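Local coordinates for protein pectate lyase 47 (Bacillus sp. TS-47, PDB 1VBL) that cleaves pectate (polygalacturonate) by beta-elimination, as a secreted, calcium-binding, thermostable lyase of polysaccharide lyase family 1, at residues E6-Y11 with H199-H204; L232-K235 with F240-I243. All blocks are in the same frame, centred on the assembly; numbering follows the deposited sequence.

Contact 1. Residues E6-Y11 with H199-H204; sequences EVLKPY and HIWIDH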
ATOM      1  N   GLU A   6      -6.898  20.038   9.483  1.00 22.96           N
ATOM      2  CA  GLU A   6      -5.619  19.597  10.032  1.00 22.66           C
ATOM      3  C   GLU A   6      -4.596  19.278   8.948  1.00 22.11           C
ATOM      4  O   GLU A   6      -4.930  18.693   7.915  1.00 21.09           O
ATOM      5  CB  GLU A   6      -5.819  18.370  10.924  1.00 23.53           C
ATOM      6  CG  GLU A   6      -6.315  18.699  12.325  1.00 28.27           C
ATOM      7  CD  GLU A   6      -6.582  17.458  13.154  1.00 30.08           C
ATOM      8  OE1 GLU A   6      -5.861  16.454  12.971  1.00 32.63           O
ATOM      9  OE2 GLU A   6      -7.504  17.488  13.999  1.00 33.66           O
ATOM     10  N   VAL A   7      -3.349  19.670   9.189  1.00 19.37           N
ATOM     11  CA  VAL A   7      -2.285  19.419   8.230  1.00 18.17           C
ATOM     12  C   VAL A   7      -1.114  18.702   8.883  1.00 16.42           C
ATOM     13  O   VAL A   7      -1.074  18.529  10.102  1.00 15.06           O
ATOM     14  CB  VAL A   7      -1.783  20.733   7.589  1.00 18.72           C
ATOM     15  CG1 VAL A   7      -2.952  21.463   6.929  1.00 20.28           C
ATOM     16  CG2 VAL A   7      -1.126  21.619   8.644  1.00 19.57           C
ATOM     17  N   LEU A   8      -0.169  18.277   8.053  1.00 16.23           N
ATOM     18  CA  LEU A   8       1.019  17.567   8.508  1.00 14.53           C
ATOM     19  C   LEU A   8       1.913  18.470   9.363  1.00 15.95           C
ATOM     20  O   LEU A   8       2.172  19.620   9.002  1.00 14.18           O
ATOM     21  CB  LEU A   8       1.813  17.079   7.295  1.00 14.30           C
ATOM     22  CG  LEU A   8       3.046  16.226   7.594  1.00 14.71           C
ATOM     23  CD1 LEU A   8       2.601  14.828   7.987  1.00 13.02           C
ATOM     24  CD2 LEU A   8       3.950  16.177   6.365  1.00 14.11           C
ATOM     25  N   LYS A   9       2.388  17.947  10.489  1.00 14.21           N
ATOM     26  CA  LYS A   9       3.263  18.710  11.371  1.00 15.75           C
ATOM     27  C   LYS A   9       4.495  19.143  10.584  1.00 14.98           C
ATOM     28  O   LYS A   9       4.918  18.464   9.642  1.00 14.52           O
ATOM     29  CB  LYS A   9       3.681  17.880  12.589  1.00 17.96           C
ATOM     30  CG  LYS A   9       2.528  17.457  13.488  1.00 21.63           C
ATOM     31  CD  LYS A   9       2.110  16.009  13.212  1.00 28.54           C
ATOM     32  CE  LYS A   9       1.670  15.811  11.764  1.00 22.43           C
ATOM     33  NZ  LYS A   9       1.319  14.428  11.430  1.00 28.59           N
ATOM     34  N   PRO A  10       5.101  20.273  10.972  1.00 14.74           N
ATOM     35  CA  PRO A  10       6.284  20.822  10.305  1.00 15.41           C
ATOM     36  C   PRO A  10       7.470  19.896  10.039  1.00 14.74           C
ATOM     37  O   PRO A  10       8.193  20.095   9.064  1.00 15.29           O
ATOM     38  CB  PRO A  10       6.650  22.020  11.182  1.00 16.18           C
ATOM     39  CG  PRO A  10       6.132  21.639  12.528  1.00 18.64           C
ATOM     40  CD  PRO A  10       4.788  21.040  12.190  1.00 14.42           C
ATOM     41  N   TYR A  11       7.679  18.896  10.889  1.00 14.42           N
ATOM     42  CA  TYR A  11       8.796  17.971  10.699  1.00 15.08           C
ATOM     43  C   TYR A  11       8.357  16.514  10.635  1.00 14.81           C
ATOM     44  O   TYR A  11       9.177  15.609  10.799  1.00 14.29           O
ATOM     45  CB  TYR A  11       9.822  18.109  11.836  1.00 16.39           C
ATOM     46  CG  TYR A  11      10.471  19.472  11.935  1.00 20.18           C
ATOM     47  CD1 TYR A  11       9.828  20.528  12.582  1.00 22.20           C
ATOM     48  CD2 TYR A  11      11.719  19.711  11.361  1.00 23.55           C
ATOM     49  CE1 TYR A  11      10.412  21.791  12.653  1.00 24.02           C
ATOM     50  CE2 TYR A  11      12.314  20.972  11.426  1.00 24.98           C
ATOM     51  CZ  TYR A  11      11.654  22.006  12.072  1.00 27.26           C
ATOM     52  OH  TYR A  11      12.229  23.255  12.126  1.00 28.13           O
ATOM     53  N   HIS A 199       4.514  15.025  -1.767  1.00 14.41           N
ATOM     54  CA  HIS A 199       3.852  15.628  -0.615  1.00 13.88           C
ATOM     55  C   HIS A 199       2.496  14.993  -0.357  1.00 13.84           C
ATOM     56  O   HIS A 199       1.447  15.624  -0.502  1.00 12.70           O
ATOM     57  CB  HIS A 199       3.724  17.143  -0.799  1.00 15.57           C
ATOM     58  CG  HIS A 199       5.036  17.857  -0.726  1.00 18.44           C
ATOM     59  ND1 HIS A 199       5.798  18.130  -1.841  1.00 19.50           N
ATOM     60  CD2 HIS A 199       5.759  18.281   0.336  1.00 19.42           C
ATOM     61  CE1 HIS A 199       6.935  18.692  -1.469  1.00 21.50           C
ATOM     62  NE2 HIS A 199       6.936  18.794  -0.151  1.00 20.38           N
ATOM     63  N   ILE A 200       2.537  13.724   0.031  1.00 13.16           N
ATOM     64  CA  ILE A 200       1.329  12.961   0.311  1.00 12.30           C
ATOM     65  C   ILE A 200       1.391  12.448   1.741  1.00 12.31           C
ATOM     66  O   ILE A 200       2.401  11.892   2.162  1.00 11.26           O
ATOM     67  CB  ILE A 200       1.207  11.740  -0.625  1.00 11.88           C
ATOM     68  CG1 ILE A 200       1.465  12.152  -2.079  1.00 13.59           C
ATOM     69  CG2 ILE A 200      -0.168  11.100  -0.464  1.00 11.60           C
ATOM     70  CD1 ILE A 200       0.491  13.180  -2.633  1.00 14.16           C
ATOM     71  N   TRP A 201       0.308  12.637   2.484  1.00 10.81           N
ATOM     72  CA  TRP A 201       0.242  12.173   3.861  1.00 10.35           C
ATOM     73  C   TRP A 201      -0.902  11.181   3.992  1.00 10.21           C
ATOM     74  O   TRP A 201      -2.060  11.528   3.773  1.00  9.91           O
ATOM     75  CB  TRP A 201       0.029  13.358   4.805  1.00  9.78           C
ATOM     76  CG  TRP A 201       0.032  13.004   6.266  1.00 11.60           C
ATOM     77  CD1 TRP A 201       0.753  12.010   6.875  1.00  9.37           C
ATOM     78  CD2 TRP A 201      -0.656  13.698   7.311  1.00 11.20           C
ATOM     79  NE1 TRP A 201       0.556  12.049   8.235  1.00 10.75           N
ATOM     80  CE2 TRP A 201      -0.304  13.075   8.529  1.00 12.08           C
ATOM     81  CE3 TRP A 201      -1.535  14.791   7.338  1.00 12.33           C
ATOM     82  CZ2 TRP A 201      -0.801  13.509   9.766  1.00 13.36           C
ATOM     83  CZ3 TRP A 201      -2.029  15.224   8.569  1.00 11.81           C
ATOM     84  CH2 TRP A 201      -1.659  14.583   9.764  1.00 13.17           C
ATOM     85  N   ILE A 202      -0.558   9.939   4.320  1.00 10.47           N
ATOM     86  CA  ILE A 202      -1.534   8.865   4.506  1.00 10.61           C
ATOM     87  C   ILE A 202      -1.499   8.586   6.001  1.00  9.70           C
ATOM     88  O   ILE A 202      -0.543   8.005   6.501  1.00 11.10           O
ATOM     89  CB  ILE A 202      -1.113   7.607   3.734  1.00 10.67           C
ATOM     90  CG1 ILE A 202      -0.896   7.955   2.253  1.00 11.34           C
ATOM     91  CG2 ILE A 202      -2.156   6.507   3.918  1.00  9.44           C
ATOM     92  CD1 ILE A 202      -2.099   8.603   1.581  1.00 10.80           C
ATOM     93  N   ASP A 203      -2.552   8.976   6.709  1.00 10.74           N
ATOM     94  CA  ASP A 203      -2.552   8.850   8.164  1.00 11.59           C
ATOM     95  C   ASP A 203      -3.846   8.326   8.793  1.00 10.73           C
ATOM     96  O   ASP A 203      -4.944   8.675   8.367  1.00  9.73           O
ATOM     97  CB  ASP A 203      -2.205  10.235   8.733  1.00 11.25           C
ATOM     98  CG  ASP A 203      -2.262  10.292  10.243  1.00 12.71           C
ATOM     99  OD1 ASP A 203      -1.249   9.961  10.892  1.00 12.04           O
ATOM    100  OD2 ASP A 203      -3.325  10.673  10.777  1.00 13.70           O
ATOM    101  N   HIS A 204      -3.697   7.495   9.822  1.00 10.44           N
ATOM    102  CA  HIS A 204      -4.834   6.920  10.537  1.00 10.71           C
ATOM    103  C   HIS A 204      -5.894   6.256   9.665  1.00 10.81           C
ATOM    104  O   HIS A 204      -7.088   6.510   9.814  1.00 10.86           O
ATOM    105  CB  HIS A 204      -5.502   7.972  11.437  1.00 10.04           C
ATOM    106  CG  HIS A 204      -4.793   8.187  12.741  1.00 11.23           C
ATOM    107  ND1 HIS A 204      -3.835   9.163  12.919  1.00 13.08           N
ATOM    108  CD2 HIS A 204      -4.895   7.540  13.927  1.00 12.51           C
ATOM    109  CE1 HIS A 204      -3.378   9.108  14.157  1.00 12.07           C
ATOM    110  NE2 HIS A 204      -4.005   8.131  14.790  1.00 12.36           N
TER
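Behind the Trp201 indole, on the face turned from Leu8, Asp203 OD2 is gripped by two donors: His204 ND1 at 2.7 Å, and Arg161 NE through a salt bridge. The histidine bond is nearly straight (164° at the hydrogen); the acceptor lies in the imidazole plane, while OD2 itself is met from above its carboxylate plane. Asp203 OD1 bonds to Ser244 OG, which also pairs with Trp201 NE1, satisfying the buried indole nitrogen. The two faces of the indole are met by different residues. Asp203 CB stands 3.2 Å above the plane of the Trp201 ring on one side; on the other, Leu8 CD1 makes a CH-pi contact 3.3 Å from the centroid of the five-membered ring, only 4° off the ring normal. Leu8 reaches it because its CG is anti to the backbone N (chi1 -176°), carrying one methyl across the pyrrole part. The fold is the right-handed parallel beta-helix of this lyase family: on strand 200-208, Ile200 and Ile202 point inward to strand 192-195, whereas Trp201 points outward, where the N-terminal loop 6-11 crosses it. At the six-membered ring, Val7 C comes obliquely to 3.6 Å from Trp201 CZ3. Lys9, bent along its chain, passes CE 3.9 Å from Trp201 CZ2 and turns its ammonium to a salt bridge with Asp12. Replacing Trp201 with alanine removes the whole indole, which would probably leave Leu8 CD1 without its flat partner, open a gap between loop and strand and take one mate from Ser244 OG.

Contact 2. Residues L232-K235 with F240-I243; sequences LDIK and FITI. With CA (calcium ion), chain B.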
ATOM      1  N   LEU A 232      -0.934  -0.056  -0.264  1.00 13.81           N
ATOM      2  CA  LEU A 232      -0.456   1.300  -0.484  1.00 12.84           C
ATOM      3  C   LEU A 232       0.871   1.225  -1.229  1.00 12.65           C
ATOM      4  O   LEU A 232       1.912   0.971  -0.625  1.00 11.70           O
ATOM      5  CB  LEU A 232      -0.258   1.990   0.868  1.00 13.35           C
ATOM      6  CG  LEU A 232      -0.132   3.512   0.947  1.00 15.02           C
ATOM      7  CD1 LEU A 232       0.110   3.901   2.402  1.00 15.05           C
ATOM      8  CD2 LEU A 232       1.001   4.006   0.069  1.00 17.40           C
ATOM      9  N   ASP A 233       0.836   1.436  -2.542  1.00 14.51           N
ATOM     10  CA  ASP A 233       2.053   1.377  -3.337  1.00 14.65           C
ATOM     11  C   ASP A 233       2.521   2.753  -3.769  1.00 14.77           C
ATOM     12  O   ASP A 233       1.715   3.652  -4.005  1.00 13.95           O
ATOM     13  CB  ASP A 233       1.860   0.470  -4.552  1.00 15.35           C
ATOM     14  CG  ASP A 233       1.777  -0.999  -4.169  1.00 16.75           C
ATOM     15  OD1 ASP A 233       2.291  -1.371  -3.095  1.00 15.43           O
ATOM     16  OD2 ASP A 233       1.213  -1.792  -4.941  1.00 16.18           O
ATOM     17  N   ILE A 234       3.838   2.897  -3.862  1.00 12.81           N
ATOM     18  CA  ILE A 234       4.475   4.156  -4.220  1.00 13.86           C
ATOM     19  C   ILE A 234       5.481   3.897  -5.331  1.00 15.33           C
ATOM     20  O   ILE A 234       6.398   3.092  -5.166  1.00 15.80           O
ATOM     21  CB  ILE A 234       5.197   4.736  -2.984  1.00 13.07           C
ATOM     22  CG1 ILE A 234       4.176   4.933  -1.856  1.00 13.46           C
ATOM     23  CG2 ILE A 234       5.899   6.041  -3.335  1.00 12.83           C
ATOM     24  CD1 ILE A 234       4.787   5.291  -0.518  1.00 13.71           C
ATOM     25  N   LYS A 235       5.326   4.584  -6.458  1.00 16.22           N
ATOM     26  CA  LYS A 235       6.239   4.360  -7.575  1.00 16.79           C
ATOM     27  C   LYS A 235       6.369   5.533  -8.535  1.00 16.32           C
ATOM     28  O   LYS A 235       5.764   6.592  -8.350  1.00 14.44           O
ATOM     29  CB  LYS A 235       5.788   3.129  -8.366  1.00 18.00           C
ATOM     30  CG  LYS A 235       4.428   3.296  -9.032  1.00 21.96           C
ATOM     31  CD  LYS A 235       4.017   2.044  -9.805  1.00 27.54           C
ATOM     32  CE  LYS A 235       2.681   2.244 -10.509  1.00 27.74           C
ATOM     33  NZ  LYS A 235       2.242   1.034 -11.263  1.00 29.65           N
ATOM     34  N   PHE A 240       8.615  12.553  -1.193  1.00 14.49           N
ATOM     35  CA  PHE A 240       8.126  13.264  -0.014  1.00 13.21           C
ATOM     36  C   PHE A 240       6.764  12.763   0.450  1.00 14.29           C
ATOM     37  O   PHE A 240       5.743  13.442   0.310  1.00 13.34           O
ATOM     38  CB  PHE A 240       8.080  14.760  -0.329  1.00 14.78           C
ATOM     39  CG  PHE A 240       9.387  15.293  -0.848  1.00 16.77           C
ATOM     40  CD1 PHE A 240       9.444  16.006  -2.043  1.00 18.52           C
ATOM     41  CD2 PHE A 240      10.568  15.051  -0.157  1.00 17.12           C
ATOM     42  CE1 PHE A 240      10.663  16.465  -2.545  1.00 18.59           C
ATOM     43  CE2 PHE A 240      11.793  15.505  -0.650  1.00 19.41           C
ATOM     44  CZ  PHE A 240      11.839  16.212  -1.846  1.00 18.13           C
ATOM     45  N   ILE A 241       6.775  11.568   1.025  1.00 13.28           N
ATOM     46  CA  ILE A 241       5.565  10.917   1.496  1.00 13.06           C
ATOM     47  C   ILE A 241       5.691  10.499   2.956  1.00 11.30           C
ATOM     48  O   ILE A 241       6.745  10.039   3.378  1.00 10.34           O
ATOM     49  CB  ILE A 241       5.298   9.654   0.658  1.00 14.86           C
ATOM     50  CG1 ILE A 241       5.227  10.033  -0.826  1.00 17.00           C
ATOM     51  CG2 ILE A 241       4.027   8.963   1.126  1.00 12.76           C
ATOM     52  CD1 ILE A 241       5.116   8.842  -1.749  1.00 19.66           C
ATOM     53  N   THR A 242       4.616  10.671   3.720  1.00  9.42           N
ATOM     54  CA  THR A 242       4.601  10.255   5.117  1.00  9.67           C
ATOM     55  C   THR A 242       3.421   9.309   5.325  1.00  8.95           C
ATOM     56  O   THR A 242       2.275   9.650   5.033  1.00  9.62           O
ATOM     57  CB  THR A 242       4.481  11.453   6.087  1.00 10.74           C
ATOM     58  OG1 THR A 242       5.689  12.225   6.045  1.00 12.01           O
ATOM     59  CG2 THR A 242       4.261  10.958   7.524  1.00 11.68           C
ATOM     60  N   ILE A 243       3.727   8.111   5.813  1.00 10.20           N
ATOM     61  CA  ILE A 243       2.738   7.068   6.079  1.00  9.39           C
ATOM     62  C   ILE A 243       2.778   6.845   7.586  1.00 10.08           C
ATOM     63  O   ILE A 243       3.722   6.244   8.109  1.00 10.93           O
ATOM     64  CB  ILE A 243       3.124   5.769   5.341  1.00 10.50           C
ATOM     65  CG1 ILE A 243       3.152   6.030   3.831  1.00  9.08           C
ATOM     66  CG2 ILE A 243       2.155   4.648   5.693  1.00 10.57           C
ATOM     67  CD1 ILE A 243       3.663   4.863   3.018  1.00 13.76           C
TER
HETATM   68 CA    CA B 417       0.282  -1.769  -7.309  1.00 25.80          CA
HETATM   69  O   HOH W   1      -1.241  -2.096  -9.125  1.00 24.75           O
HETATM   70  O   HOH W   2       1.599   0.356  -8.089  1.00 23.80           O
HETATM   71  O   HOH W   3       2.078  -3.104  -8.456  1.00 24.97           O
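Ile234 faces Ile241 and Ile243 across the interior of the beta-helix, tip to tip with both. CB points at the opposing strand and sends out two branches. The shorter one, CG2, meets Ile241 CD1 at 3.3 Å, tighter than usual for two carbons. On the longer branch, CG1 lies 4.0 Å from Ile241 CD1. With CG1 anti to the carbonyl carbon (chi1 -58°) and the chain extended beyond it (chi2 171°), the terminal CD1 arrives between two partners: it is 3.7 Å from Ile243 CD1 and 3.8 Å from Ile241 CD1. Leu232 likewise meets Ile243 tip to tip, CD1 to CD1 at 3.7 Å. The strand axes run at 165° to each other yet stay 10.4 Å apart, with no hydrogen bond between them, so these are strands of two facing sheets rather than paired neighbours. Ile194 and Val272, on adjoining coils, extend the same packing. Asp233 points the other way, out of the interior, and its OD2 binds the calcium ion at 2.5 Å; Asp190, Asp229 and three waters also coordinate the metal. The inward side of the strand thus offers methyl groups, whose cohesion needs shape fit but no directional bond, while the outward carboxylate, also fixed by OD1 accepting from Leu256 N, brings negative charge that would be expected to balance part of the cation's.

In the fold
Contacts 1 and 2 lie 12 Å apart between centres and are joined edge to edge, because strands 200-208 and 239-251 are parallel neighbours. The evidence is two probable backbone hydrogen bonds to Thr242: Ile202 N to Thr242 O at 2.9 Å, and Thr242 N to Ile200 O at 3.0 Å. Trp201 CD1 also packs 3.4 Å from Thr242 O. Read outward from the metal, the order is calcium, strand 232-235, the apolar interior, the sheet containing 200-203 and 240-243, then loop 6-11. Contact 2 supplies a calcium ligand, its centre about 8 Å from the centre of the chain, against about 17 Å for contact 1, which lies away from the metal site.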